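Local coordinates for putative phenazine biosynthesis PhzC/PhzF protein (Clostridium difficile, PDB 4DUN), which belongs to the PhzF family and probably acts as an isomerase, at residues E5-D10 and V24-R29; E47-V52 and L60-P65; A131-C136 and Y164-K169. One frame throughout, in Å; residues are numbered along the deposited sequence.

Contact 1: E5-D10 and V24-R29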
ATOM      1  N   GLU A   5      -9.740  14.947  -9.884  1.00 23.43           N
ATOM      2  CA  GLU A   5      -9.919  15.079  -8.427  1.00 21.37           C
ATOM      3  C   GLU A   5      -9.688  13.730  -7.774  1.00 22.85           C
ATOM      4  O   GLU A   5     -10.132  12.702  -8.300  1.00 23.28           O
ATOM      5  CB  GLU A   5     -11.311  15.607  -8.074  1.00 22.93           C
ATOM      6  CG  GLU A   5     -11.697  16.936  -8.684  1.00 36.55           C
ATOM      7  CD  GLU A   5     -13.201  17.136  -8.640  1.00 59.11           C
ATOM      8  OE1 GLU A   5     -13.855  17.013  -9.703  1.00 49.47           O
ATOM      9  OE2 GLU A   5     -13.738  17.293  -7.520  1.00 54.52           O
ATOM     10  N   TYR A   6      -8.987  13.715  -6.645  1.00 18.47           N
ATOM     11  CA  TYR A   6      -8.639  12.455  -5.985  1.00 17.01           C
ATOM     12  C   TYR A   6      -8.841  12.588  -4.481  1.00 19.34           C
ATOM     13  O   TYR A   6      -8.515  13.627  -3.888  1.00 18.97           O
ATOM     14  CB  TYR A   6      -7.188  12.037  -6.340  1.00 17.38           C
ATOM     15  CG  TYR A   6      -6.777  10.751  -5.656  1.00 17.52           C
ATOM     16  CD1 TYR A   6      -7.404   9.546  -5.959  1.00 17.99           C
ATOM     17  CD2 TYR A   6      -5.847  10.757  -4.617  1.00 17.44           C
ATOM     18  CE1 TYR A   6      -7.107   8.376  -5.260  1.00 17.77           C
ATOM     19  CE2 TYR A   6      -5.537   9.593  -3.918  1.00 17.20           C
ATOM     20  CZ  TYR A   6      -6.176   8.406  -4.239  1.00 19.04           C
ATOM     21  OH  TYR A   6      -5.870   7.251  -3.569  1.00 17.74           O
ATOM     22  N   TYR A   7      -9.428  11.543  -3.882  1.00 15.06           N
ATOM     23  CA  TYR A   7      -9.813  11.498  -2.483  1.00 15.22           C
ATOM     24  C   TYR A   7      -9.441  10.178  -1.865  1.00 19.50           C
ATOM     25  O   TYR A   7      -9.588   9.136  -2.511  1.00 19.45           O
ATOM     26  CB  TYR A   7     -11.360  11.658  -2.351  1.00 16.59           C
ATOM     27  CG  TYR A   7     -11.934  12.872  -3.044  1.00 18.54           C
ATOM     28  CD1 TYR A   7     -12.261  12.841  -4.398  1.00 19.79           C
ATOM     29  CD2 TYR A   7     -12.183  14.048  -2.340  1.00 19.59           C
ATOM     30  CE1 TYR A   7     -12.772  13.968  -5.049  1.00 21.47           C
ATOM     31  CE2 TYR A   7     -12.713  15.172  -2.975  1.00 21.46           C
ATOM     32  CZ  TYR A   7     -13.008  15.126  -4.326  1.00 25.38           C
ATOM     33  OH  TYR A   7     -13.531  16.241  -4.941  1.00 28.23           O
ATOM     34  N   ILE A   8      -9.014  10.204  -0.604  1.00 16.01           N
ATOM     35  CA  ILE A   8      -8.792   8.996   0.194  1.00 15.20           C
ATOM     36  C   ILE A   8      -9.858   9.025   1.273  1.00 18.76           C
ATOM     37  O   ILE A   8      -9.916   9.980   2.044  1.00 18.13           O
ATOM     38  CB  ILE A   8      -7.376   8.836   0.793  1.00 17.33           C
ATOM     39  CG1 ILE A   8      -6.302   8.784  -0.313  1.00 17.15           C
ATOM     40  CG2 ILE A   8      -7.347   7.566   1.683  1.00 17.65           C
ATOM     41  CD1 ILE A   8      -4.842   8.893   0.218  1.00 18.02           C
ATOM     42  N   VAL A   9     -10.718   8.006   1.295  1.00 15.52           N
ATOM     43  CA  VAL A   9     -11.878   7.945   2.189  1.00 15.69           C
ATOM     44  C   VAL A   9     -11.884   6.640   2.956  1.00 19.36           C
ATOM     45  O   VAL A   9     -11.673   5.581   2.355  1.00 18.55           O
ATOM     46  CB  VAL A   9     -13.184   8.077   1.327  1.00 18.01           C
ATOM     47  CG1 VAL A   9     -14.462   7.879   2.158  1.00 18.08           C
ATOM     48  CG2 VAL A   9     -13.224   9.407   0.568  1.00 17.92           C
ATOM     49  N   ASP A  10     -12.222   6.710   4.259  1.00 16.30           N
ATOM     50  CA  ASP A  10     -12.399   5.526   5.116  1.00 15.52           C
ATOM     51  C   ASP A  10     -13.887   5.173   5.171  1.00 18.65           C
ATOM     52  O   ASP A  10     -14.679   5.978   5.661  1.00 18.19           O
ATOM     53  CB  ASP A  10     -11.843   5.803   6.536  1.00 17.02           C
ATOM     54  CG  ASP A  10     -10.342   6.071   6.551  1.00 20.69           C
ATOM     55  OD1 ASP A  10      -9.664   5.731   5.542  1.00 19.46           O
ATOM     56  OD2 ASP A  10      -9.857   6.658   7.535  1.00 20.81           O
ATOM     57  N   VAL A  24     -10.503   7.334  -4.369  1.00 14.72           N
ATOM     58  CA  VAL A  24     -11.651   7.643  -5.227  1.00 14.30           C
ATOM     59  C   VAL A  24     -11.197   8.714  -6.212  1.00 19.21           C
ATOM     60  O   VAL A  24     -10.907   9.841  -5.800  1.00 18.57           O
ATOM     61  CB  VAL A  24     -12.945   8.104  -4.466  1.00 17.86           C
ATOM     62  CG1 VAL A  24     -14.092   8.364  -5.461  1.00 17.37           C
ATOM     63  CG2 VAL A  24     -13.384   7.093  -3.401  1.00 17.94           C
ATOM     64  N   CYS A  25     -11.150   8.370  -7.500  0.50 15.06           N
ATOM     65  CA  CYS A  25     -10.709   9.269  -8.564  0.50 15.49           C
ATOM     66  C   CYS A  25     -11.918   9.672  -9.420  0.50 20.41           C
ATOM     67  O   CYS A  25     -12.568   8.798 -10.005  0.50 19.85           O
ATOM     68  CB  CYS A  25      -9.628   8.577  -9.386  0.50 15.39           C
ATOM     69  SG  CYS A  25      -8.969   9.588 -10.722  0.50 19.60           S
ATOM     70  N   VAL A  26     -12.252  10.986  -9.448  1.00 19.09           N
ATOM     71  CA  VAL A  26     -13.430  11.494 -10.146  1.00 19.87           C
ATOM     72  C   VAL A  26     -12.971  12.112 -11.458  1.00 23.92           C
ATOM     73  O   VAL A  26     -12.155  13.046 -11.457  1.00 23.27           O
ATOM     74  CB  VAL A  26     -14.295  12.472  -9.299  1.00 25.10           C
ATOM     75  CG1 VAL A  26     -15.560  12.890 -10.064  1.00 26.27           C
ATOM     76  CG2 VAL A  26     -14.651  11.870  -7.938  1.00 24.52           C
ATOM     77  N   LEU A  27     -13.466  11.555 -12.579  1.00 22.33           N
ATOM     78  CA  LEU A  27     -13.062  11.974 -13.924  1.00 24.35           C
ATOM     79  C   LEU A  27     -14.169  12.658 -14.699  1.00 30.16           C
ATOM     80  O   LEU A  27     -15.313  12.197 -14.671  1.00 29.79           O
ATOM     81  CB  LEU A  27     -12.615  10.750 -14.744  1.00 24.94           C
ATOM     82  CG  LEU A  27     -11.492   9.868 -14.183  1.00 31.50           C
ATOM     83  CD1 LEU A  27     -11.565   8.476 -14.789  1.00 32.10           C
ATOM     84  CD2 LEU A  27     -10.148  10.461 -14.503  1.00 36.29           C
ATOM     85  N   ASP A  28     -13.801  13.700 -15.466  1.00 35.74           N
ATOM     86  CA  ASP A  28     -14.714  14.428 -16.352  1.00 38.74           C
ATOM     87  C   ASP A  28     -14.850  13.689 -17.678  1.00 42.33           C
ATOM     88  O   ASP A  28     -15.872  13.797 -18.358  1.00 45.74           O
ATOM     89  CB  ASP A  28     -14.190  15.856 -16.625  1.00 42.72           C
ATOM     90  CG  ASP A  28     -14.155  16.816 -15.445  1.00 63.21           C
ATOM     91  OD1 ASP A  28     -14.482  16.390 -14.314  1.00 64.73           O
ATOM     92  OD2 ASP A  28     -13.784  17.993 -15.652  1.00 73.64           O
ATOM     93  N   ARG A  29     -13.785  12.985 -18.066  1.00 34.89           N
ATOM     94  CA  ARG A  29     -13.678  12.237 -19.316  1.00 34.94           C
ATOM     95  C   ARG A  29     -13.084  10.858 -19.065  1.00 36.15           C
ATOM     96  O   ARG A  29     -12.448  10.638 -18.037  1.00 33.90           O
ATOM     97  CB  ARG A  29     -12.787  13.003 -20.317  1.00 36.64           C
ATOM     98  CG  ARG A  29     -13.363  14.328 -20.794  1.00 56.33           C
ATOM     99  CD  ARG A  29     -12.427  15.065 -21.729  1.00 73.71           C
ATOM    100  NE  ARG A  29     -13.136  16.135 -22.433  1.00 89.05           N
ATOM    101  CZ  ARG A  29     -12.644  16.820 -23.461  1.00105.64           C
ATOM    102  NH1 ARG A  29     -11.427  16.557 -23.924  1.00 93.03           N
ATOM    103  NH2 ARG A  29     -13.366  17.771 -24.038  1.00 93.96           N
TER
HETATM  104  O   HOH W   1     -12.459  15.664 -11.961  1.00 45.08           O
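Y7 and V24 form a hydrogen-bonded antiparallel pair: Y7 N gives to V24 O at 3.0 Å and V24 N gives to Y7 O at 2.7 Å. Toward the start of strand 5-10, V26 N meets E5 O at 3.0 Å in a nearly straight bond, whereas the return bond from E5 N to V26 O, at 3.5 Å, is weak. Between these pairs Y6 faces C25, and C25 CB lies at the edge of the Y6 ring, 4.2 Å from CD1. On the opposite face, which carries E5, Y7, V24 and V26, a chi1 of -53° sets the Y7 ring anti to its carbonyl carbon, with CE1 4.0 Å from V26 CG2. Compact valines suit this face, leaving room for the ring beside them. The Y7 hydroxyl donates to E5 OE2 at 2.8 Å, reaching the carboxylate on its anti side and somewhat out of its plane, and a water sits between E5 OE1 and V26 O, 2.7 Å from the latter. Farther out, Y7 stacks on F86 of helix 73-87, while Y6 packs on M255 of strand 244-259 and on M255 of the second subunit. The contact therefore marries a firmly bonded, buried hairpin middle to a water-assisted end, where the Y7 hydroxyl bond and, weakly, K53 would tend to favour a charged E5 carboxylate, while nearby D28 would work against it.

Contact 2: E47-V52 and L60-P65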
ATOM      1  N   GLU A  47      -8.265  -0.711  -2.773  1.00 16.06           N
ATOM      2  CA  GLU A  47      -8.922  -0.400  -4.039  1.00 15.69           C
ATOM      3  C   GLU A  47      -8.855   1.085  -4.316  1.00 18.76           C
ATOM      4  O   GLU A  47      -8.886   1.897  -3.373  1.00 18.91           O
ATOM      5  CB  GLU A  47     -10.417  -0.819  -4.047  1.00 17.98           C
ATOM      6  CG  GLU A  47     -10.701  -2.308  -4.224  1.00 21.91           C
ATOM      7  CD  GLU A  47     -10.645  -3.153  -2.965  1.00 31.11           C
ATOM      8  OE1 GLU A  47     -10.591  -2.587  -1.845  1.00 21.54           O
ATOM      9  OE2 GLU A  47     -10.613  -4.398  -3.105  1.00 28.32           O
ATOM     10  N   THR A  48      -8.810   1.439  -5.615  1.00 15.15           N
ATOM     11  CA  THR A  48      -9.056   2.786  -6.132  1.00 15.16           C
ATOM     12  C   THR A  48     -10.306   2.674  -6.990  1.00 17.88           C
ATOM     13  O   THR A  48     -10.345   1.869  -7.937  1.00 17.47           O
ATOM     14  CB  THR A  48      -7.872   3.414  -6.899  1.00 17.28           C
ATOM     15  OG1 THR A  48      -6.793   3.556  -5.981  1.00 18.10           O
ATOM     16  CG2 THR A  48      -8.231   4.806  -7.465  1.00 16.02           C
ATOM     17  N   ALA A  49     -11.319   3.481  -6.655  1.00 15.28           N
ATOM     18  CA  ALA A  49     -12.579   3.599  -7.388  1.00 15.87           C
ATOM     19  C   ALA A  49     -12.450   4.729  -8.411  1.00 18.88           C
ATOM     20  O   ALA A  49     -11.842   5.765  -8.110  1.00 19.08           O
ATOM     21  CB  ALA A  49     -13.725   3.882  -6.423  1.00 17.27           C
ATOM     22  N   PHE A  50     -12.936   4.501  -9.623  1.00 14.94           N
ATOM     23  CA  PHE A  50     -12.896   5.505 -10.691  1.00 15.51           C
ATOM     24  C   PHE A  50     -14.308   5.810 -11.081  1.00 19.82           C
ATOM     25  O   PHE A  50     -15.021   4.897 -11.508  1.00 18.51           O
ATOM     26  CB  PHE A  50     -12.098   5.005 -11.916  1.00 17.48           C
ATOM     27  CG  PHE A  50     -10.640   4.827 -11.630  1.00 18.02           C
ATOM     28  CD1 PHE A  50     -10.155   3.624 -11.112  1.00 19.25           C
ATOM     29  CD2 PHE A  50      -9.740   5.860 -11.869  1.00 19.95           C
ATOM     30  CE1 PHE A  50      -8.808   3.487 -10.766  1.00 19.05           C
ATOM     31  CE2 PHE A  50      -8.378   5.712 -11.537  1.00 21.18           C
ATOM     32  CZ  PHE A  50      -7.931   4.533 -10.986  1.00 17.82           C
ATOM     33  N   VAL A  51     -14.725   7.070 -10.924  1.00 18.78           N
ATOM     34  CA  VAL A  51     -16.073   7.520 -11.266  1.00 20.46           C
ATOM     35  C   VAL A  51     -15.986   8.384 -12.515  1.00 25.02           C
ATOM     36  O   VAL A  51     -15.266   9.395 -12.515  1.00 23.95           O
ATOM     37  CB  VAL A  51     -16.757   8.303 -10.096  1.00 25.03           C
ATOM     38  CG1 VAL A  51     -18.117   8.869 -10.519  1.00 26.28           C
ATOM     39  CG2 VAL A  51     -16.893   7.441  -8.830  1.00 24.42           C
ATOM     40  N   VAL A  52     -16.718   8.000 -13.571  1.00 23.24           N
ATOM     41  CA  VAL A  52     -16.803   8.800 -14.788  1.00 25.69           C
ATOM     42  C   VAL A  52     -18.122   9.520 -14.736  1.00 34.00           C
ATOM     43  O   VAL A  52     -19.182   8.879 -14.756  1.00 33.47           O
ATOM     44  CB  VAL A  52     -16.628   8.005 -16.118  1.00 30.81           C
ATOM     45  CG1 VAL A  52     -16.801   8.928 -17.335  1.00 32.33           C
ATOM     46  CG2 VAL A  52     -15.276   7.299 -16.168  1.00 29.80           C
ATOM     47  N   LEU A  60     -18.890   3.454 -12.736  1.00 16.23           N
ATOM     48  CA  LEU A  60     -17.995   3.184 -11.601  1.00 15.63           C
ATOM     49  C   LEU A  60     -17.229   1.896 -11.839  1.00 19.60           C
ATOM     50  O   LEU A  60     -17.841   0.862 -12.105  1.00 19.51           O
ATOM     51  CB  LEU A  60     -18.804   3.111 -10.280  1.00 14.92           C
ATOM     52  CG  LEU A  60     -18.087   2.611  -8.985  1.00 18.26           C
ATOM     53  CD1 LEU A  60     -16.936   3.555  -8.569  1.00 19.73           C
ATOM     54  CD2 LEU A  60     -19.091   2.405  -7.823  1.00 18.47           C
ATOM     55  N   ARG A  61     -15.901   2.005 -11.781  1.00 15.54           N
ATOM     56  CA  ARG A  61     -14.993   0.866 -11.775  1.00 14.37           C
ATOM     57  C   ARG A  61     -14.077   0.858 -10.536  1.00 18.85           C
ATOM     58  O   ARG A  61     -13.834   1.853  -9.973  1.00 18.12           O
ATOM     59  CB  ARG A  61     -14.136   0.795 -13.044  1.00 13.61           C
ATOM     60  CG  ARG A  61     -14.905   0.744 -14.348  1.00 16.23           C
ATOM     61  CD  ARG A  61     -13.971   0.822 -15.567  1.00 17.15           C
ATOM     62  NE  ARG A  61     -14.639   0.871 -16.861  1.00 20.59           N
ATOM     63  CZ  ARG A  61     -14.739  -0.171 -17.673  1.00 27.91           C
ATOM     64  NH1 ARG A  61     -14.240  -1.319 -17.330  1.00 22.63           N
ATOM     65  NH2 ARG A  61     -15.327  -0.071 -18.835  1.00 21.52           N
ATOM     66  N   TRP A  62     -13.622  -0.311 -10.171  1.00 15.96           N
ATOM     67  CA  TRP A  62     -12.712  -0.472  -9.067  1.00 16.05           C
ATOM     68  C   TRP A  62     -11.517  -1.303  -9.481  1.00 18.24           C
ATOM     69  O   TRP A  62     -11.649  -2.286 -10.145  1.00 16.52           O
ATOM     70  CB  TRP A  62     -13.359  -1.152  -7.863  1.00 15.83           C
ATOM     71  CG  TRP A  62     -14.771  -0.815  -7.554  1.00 16.25           C
ATOM     72  CD1 TRP A  62     -15.210   0.100  -6.667  1.00 18.73           C
ATOM     73  CD2 TRP A  62     -15.924  -1.422  -8.096  1.00 16.23           C
ATOM     74  NE1 TRP A  62     -16.538   0.105  -6.612  1.00 17.61           N
ATOM     75  CE2 TRP A  62     -17.022  -0.803  -7.503  1.00 20.12           C
ATOM     76  CE3 TRP A  62     -16.138  -2.417  -9.034  1.00 18.16           C
ATOM     77  CZ2 TRP A  62     -18.296  -1.155  -7.793  1.00 19.75           C
ATOM     78  CZ3 TRP A  62     -17.399  -2.741  -9.334  1.00 19.76           C
ATOM     79  CH2 TRP A  62     -18.466  -2.118  -8.724  1.00 19.98           C
ATOM     80  N   PHE A  63     -10.361  -0.885  -9.000  1.00 16.04           N
ATOM     81  CA  PHE A  63      -9.110  -1.576  -9.258  1.00 15.95           C
ATOM     82  C   PHE A  63      -8.357  -1.784  -7.971  1.00 19.21           C
ATOM     83  O   PHE A  63      -8.195  -0.838  -7.193  1.00 17.93           O
ATOM     84  CB  PHE A  63      -8.242  -0.735 -10.205  1.00 17.26           C
ATOM     85  CG  PHE A  63      -8.691  -0.708 -11.635  1.00 17.93           C
ATOM     86  CD1 PHE A  63      -9.772   0.085 -12.027  1.00 20.25           C
ATOM     87  CD2 PHE A  63      -8.003  -1.421 -12.610  1.00 20.29           C
ATOM     88  CE1 PHE A  63     -10.170   0.132 -13.369  1.00 21.35           C
ATOM     89  CE2 PHE A  63      -8.400  -1.359 -13.953  1.00 22.94           C
ATOM     90  CZ  PHE A  63      -9.488  -0.589 -14.316  1.00 20.19           C
ATOM     91  N   THR A  64      -7.852  -3.001  -7.760  1.00 17.45           N
ATOM     92  CA  THR A  64      -6.914  -3.225  -6.662  1.00 16.98           C
ATOM     93  C   THR A  64      -5.546  -2.755  -7.220  1.00 19.31           C
ATOM     94  O   THR A  64      -5.466  -2.493  -8.427  1.00 18.52           O
ATOM     95  CB  THR A  64      -6.876  -4.717  -6.246  1.00 18.98           C
ATOM     96  OG1 THR A  64      -6.279  -5.451  -7.320  1.00 19.53           O
ATOM     97  CG2 THR A  64      -8.259  -5.284  -5.861  1.00 20.57           C
ATOM     98  N   PRO A  65      -4.436  -2.792  -6.460  1.00 17.57           N
ATOM     99  CA  PRO A  65      -3.133  -2.446  -7.067  1.00 19.32           C
ATOM    100  C   PRO A  65      -2.694  -3.428  -8.182  1.00 24.35           C
ATOM    101  O   PRO A  65      -1.712  -3.153  -8.880  1.00 24.47           O
ATOM    102  CB  PRO A  65      -2.175  -2.536  -5.875  1.00 21.02           C
ATOM    103  CG  PRO A  65      -3.050  -2.220  -4.675  1.00 23.36           C
ATOM    104  CD  PRO A  65      -4.304  -3.004  -5.000  1.00 19.01           C
TER
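F50 and F63 lie diagonally across the hairpin, their side chains crossing at about a right angle. Their ring planes stand at 89° with centroids 5.6 Å apart, and the closest touch is CD1 of F50 to CD1 of F63 at 3.7 Å. Both phenylalanines have CG anti to the carbonyl carbon (chi1 -67° in F50, -74° in F63), which brings the two rings together over one face of the sheet. Flat rings suit that face, since they fill space without needing polar partners; R61 beside them instead carries its guanidinium off to a salt bridge with E68. On the other face L60 CD1 touches both A49 CB and V51 CG2, each at 3.9 Å, in roughly perpendicular directions. The same leucine lays CG over one face of the W62 indole, toward its rim, and A49, with just a methyl, leaves W62 CD1 room at 4.1 Å. Backbone bonds hold this antiparallel register: T48 N to F63 O and F50 N to R61 O are each 2.8 Å. At the hairpin's open end E47 and T64 run side by side, with E47 OE2 3.7 Å from T64 CG2. E47 is the predicted active-site residue, and the bound nickel is about 4 Å from its side chain. The phenylalanine face is covered by helix 33-43, where F63 meets M36, Q37 and A40; the face of A49, V51, L60 and W62 turns to helix 73-87, and strand 20-27 runs parallel to strand 47-54 along its far edge.

Contact 3: A131-C136 and Y164-K169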
ATOM      1  N   ALA A 131     -12.033 -29.566   9.514  1.00 35.93           N
ATOM      2  CA  ALA A 131     -12.050 -29.158  10.930  1.00 34.90           C
ATOM      3  C   ALA A 131     -10.641 -28.843  11.445  1.00 39.32           C
ATOM      4  O   ALA A 131     -10.497 -28.052  12.380  1.00 38.39           O
ATOM      5  CB  ALA A 131     -12.685 -30.245  11.787  1.00 36.28           C
ATOM      6  N   ASN A 132      -9.611 -29.481  10.855  1.00 37.00           N
ATOM      7  CA  ASN A 132      -8.217 -29.240  11.208  1.00 37.99           C
ATOM      8  C   ASN A 132      -7.658 -28.009  10.465  1.00 40.37           C
ATOM      9  O   ASN A 132      -6.622 -27.491  10.867  1.00 41.71           O
ATOM     10  CB  ASN A 132      -7.366 -30.484  10.934  1.00 43.69           C
ATOM     11  CG  ASN A 132      -7.561 -31.606  11.945  1.00 70.94           C
ATOM     12  OD1 ASN A 132      -8.121 -31.420  13.038  1.00 61.98           O
ATOM     13  ND2 ASN A 132      -7.072 -32.799  11.615  1.00 65.81           N
ATOM     14  N   LEU A 133      -8.334 -27.530   9.400  1.00 34.14           N
ATOM     15  CA  LEU A 133      -7.844 -26.369   8.647  1.00 33.01           C
ATOM     16  C   LEU A 133      -8.369 -25.025   9.183  1.00 33.44           C
ATOM     17  O   LEU A 133      -7.760 -23.990   8.903  1.00 31.86           O
ATOM     18  CB  LEU A 133      -8.207 -26.476   7.154  1.00 33.10           C
ATOM     19  CG  LEU A 133      -7.640 -27.684   6.382  1.00 39.85           C
ATOM     20  CD1 LEU A 133      -8.341 -27.838   5.049  1.00 39.50           C
ATOM     21  CD2 LEU A 133      -6.120 -27.610   6.237  1.00 43.32           C
ATOM     22  N   ILE A 134      -9.491 -25.034   9.928  1.00 28.77           N
ATOM     23  CA  ILE A 134     -10.132 -23.797  10.408  1.00 25.85           C
ATOM     24  C   ILE A 134      -9.404 -23.121  11.590  1.00 29.93           C
ATOM     25  O   ILE A 134      -9.637 -21.932  11.829  1.00 29.03           O
ATOM     26  CB  ILE A 134     -11.639 -23.985  10.714  1.00 27.35           C
ATOM     27  CG1 ILE A 134     -11.889 -25.103  11.758  1.00 28.00           C
ATOM     28  CG2 ILE A 134     -12.433 -24.198   9.399  1.00 27.94           C
ATOM     29  CD1 ILE A 134     -13.311 -25.137  12.284  1.00 28.16           C
ATOM     30  N   GLY A 135      -8.545 -23.857  12.296  1.00 29.01           N
ATOM     31  CA  GLY A 135      -7.738 -23.323  13.388  1.00 29.53           C
ATOM     32  C   GLY A 135      -8.495 -22.830  14.603  1.00 31.74           C
ATOM     33  O   GLY A 135      -8.086 -21.848  15.230  1.00 30.49           O
ATOM     34  N   CYS A 136      -9.628 -23.486  14.916  1.00 28.13           N
ATOM     35  CA  CYS A 136     -10.481 -23.188  16.071  1.00 26.56           C
ATOM     36  C   CYS A 136     -11.498 -24.308  16.218  1.00 29.77           C
ATOM     37  O   CYS A 136     -11.600 -25.163  15.334  1.00 28.51           O
ATOM     38  CB  CYS A 136     -11.162 -21.820  15.928  1.00 24.74           C
ATOM     39  SG  CYS A 136     -12.327 -21.713  14.542  1.00 27.19           S
ATOM     40  N   TYR A 164      -3.052 -18.316   7.175  1.00 29.90           N
ATOM     41  CA  TYR A 164      -3.549 -18.235   5.793  1.00 29.76           C
ATOM     42  C   TYR A 164      -3.203 -19.441   4.935  1.00 34.47           C
ATOM     43  O   TYR A 164      -4.015 -19.786   4.075  1.00 32.85           O
ATOM     44  CB  TYR A 164      -3.126 -16.945   5.092  1.00 31.19           C
ATOM     45  CG  TYR A 164      -3.731 -15.720   5.734  1.00 30.13           C
ATOM     46  CD1 TYR A 164      -5.107 -15.496   5.698  1.00 29.63           C
ATOM     47  CD2 TYR A 164      -2.943 -14.823   6.448  1.00 31.29           C
ATOM     48  CE1 TYR A 164      -5.675 -14.377   6.306  1.00 27.50           C
ATOM     49  CE2 TYR A 164      -3.498 -13.702   7.062  1.00 30.39           C
ATOM     50  CZ  TYR A 164      -4.864 -13.480   6.982  1.00 32.94           C
ATOM     51  OH  TYR A 164      -5.416 -12.388   7.605  1.00 31.38           O
ATOM     52  N   ALA A 165      -2.061 -20.108   5.194  1.00 34.84           N
ATOM     53  CA  ALA A 165      -1.644 -21.308   4.455  1.00 38.44           C
ATOM     54  C   ALA A 165      -2.685 -22.421   4.631  1.00 42.05           C
ATOM     55  O   ALA A 165      -3.071 -23.056   3.650  1.00 42.87           O
ATOM     56  CB  ALA A 165      -0.272 -21.778   4.925  1.00 41.51           C
ATOM     57  N   GLN A 166      -3.173 -22.604   5.867  1.00 37.06           N
ATOM     58  CA  GLN A 166      -4.191 -23.601   6.194  1.00 36.62           C
ATOM     59  C   GLN A 166      -5.565 -23.193   5.629  1.00 38.41           C
ATOM     60  O   GLN A 166      -6.241 -24.026   5.028  1.00 38.86           O
ATOM     61  CB  GLN A 166      -4.271 -23.830   7.717  1.00 37.11           C
ATOM     62  CG  GLN A 166      -3.037 -24.516   8.319  1.00 41.28           C
ATOM     63  CD  GLN A 166      -2.955 -25.980   7.965  1.00 61.94           C
ATOM     64  OE1 GLN A 166      -2.561 -26.355   6.855  1.00 55.23           O
ATOM     65  NE2 GLN A 166      -3.308 -26.842   8.909  1.00 58.63           N
ATOM     66  N   LEU A 167      -5.950 -21.909   5.784  1.00 32.14           N
ATOM     67  CA  LEU A 167      -7.232 -21.393   5.297  1.00 28.97           C
ATOM     68  C   LEU A 167      -7.332 -21.455   3.759  1.00 31.91           C
ATOM     69  O   LEU A 167      -8.418 -21.710   3.240  1.00 31.30           O
ATOM     70  CB  LEU A 167      -7.487 -19.964   5.812  1.00 27.29           C
ATOM     71  CG  LEU A 167      -7.639 -19.793   7.347  1.00 30.01           C
ATOM     72  CD1 LEU A 167      -7.846 -18.326   7.703  1.00 28.49           C
ATOM     73  CD2 LEU A 167      -8.774 -20.661   7.914  1.00 30.56           C
ATOM     74  N   ARG A 168      -6.203 -21.308   3.036  1.00 29.92           N
ATOM     75  CA  ARG A 168      -6.193 -21.414   1.572  1.00 31.94           C
ATOM     76  C   ARG A 168      -6.612 -22.816   1.089  1.00 38.68           C
ATOM     77  O   ARG A 168      -7.054 -22.958  -0.053  1.00 40.88           O
ATOM     78  CB  ARG A 168      -4.808 -21.077   1.016  1.00 36.08           C
ATOM     79  CG  ARG A 168      -4.623 -19.607   0.743  1.00 39.36           C
ATOM     80  CD  ARG A 168      -3.373 -19.311  -0.070  1.00 39.85           C
ATOM     81  NE  ARG A 168      -2.135 -19.582   0.664  1.00 44.49           N
ATOM     82  CZ  ARG A 168      -1.548 -18.742   1.512  1.00 57.78           C
ATOM     83  NH1 ARG A 168      -2.104 -17.569   1.788  1.00 44.94           N
ATOM     84  NH2 ARG A 168      -0.402 -19.070   2.094  1.00 46.99           N
ATOM     85  N   LYS A 169      -6.474 -23.840   1.954  1.00 35.07           N
ATOM     86  CA  LYS A 169      -6.822 -25.228   1.638  1.00 36.56           C
ATOM     87  C   LYS A 169      -8.345 -25.467   1.710  1.00 41.23           C
ATOM     88  O   LYS A 169      -8.807 -26.508   1.234  1.00 43.27           O
ATOM     89  CB  LYS A 169      -6.059 -26.211   2.548  1.00 38.86           C
ATOM     90  CG  LYS A 169      -4.556 -26.247   2.273  1.00 50.89           C
ATOM     91  CD  LYS A 169      -3.811 -27.120   3.276  1.00 55.88           C
ATOM     92  CE  LYS A 169      -2.321 -26.917   3.196  1.00 68.44           C
ATOM     93  NZ  LYS A 169      -1.604 -27.723   4.220  1.00 79.47           N
TER
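Two short helices, 128-133 and 164-167, meet here at the periphery of the second half of this PhzF-family chain. L133, in the weakly bonded final part of helix 128-133, lies across Q166 and K169, which are three residues apart and line up to receive it; the CA atoms of L133 and Q166 come within 5.2 Å. A leucine suits the place because its forked end can touch two neighbours at once. CD1 rests 3.8 Å from K169 CB, and CD2 lies 3.8 Å from K169 CD, so the leucine crosses the lysine chain at about a right angle and the aliphatic part of K169 serves as the apolar surface. CD2 also lies against the amide of Q166, 3.8 Å from OE1. The backbone on the first segment joins in: L133 O is approached by Q166 CB at 3.7 Å and by L167 CD2 at 3.6 Å. No hydrogen bond crosses between the segments, and the contact rests on van der Waals packing. G135 is the first residue to leave helical angles, with a positive phi that glycine tolerates readily. I134 points inward onto L147 and L149 of strand 147-150, while L167 is buried against Y160 and P194. Y160 bridges the two segments, its hydroxyl bonding the carbonyl oxygen of I134 and its side chain packing on L167. On the solvent-exposed side of K169, the lysine chain runs extended beyond CG and Q166 bends at chi2 (-73°); their ends thus meet beside L133, where K169 NZ donates to Q166 OE1 at 3.1 Å, nearly in line with the amide C=O.

From the N terminus, contact 1 closes first, joining strands 4-11 and 20-27 across the 13 residues between its segments. Contact 2 then closes the tighter hairpin of strands 47-54 and 57-63, with seven residues between. The two are consecutive, neither nested nor crossed, yet they touch: strands 20-27 and 47-54 run parallel as neighbours, with C25 N 2.8 Å from A49 O in a probable hydrogen bond. Contact 3 follows much later, spanning 27 residues that include strands and a helix, and ties two short helices together. Its centre is about 38 Å from that of contact 1, on the opposite side of the chain's centre.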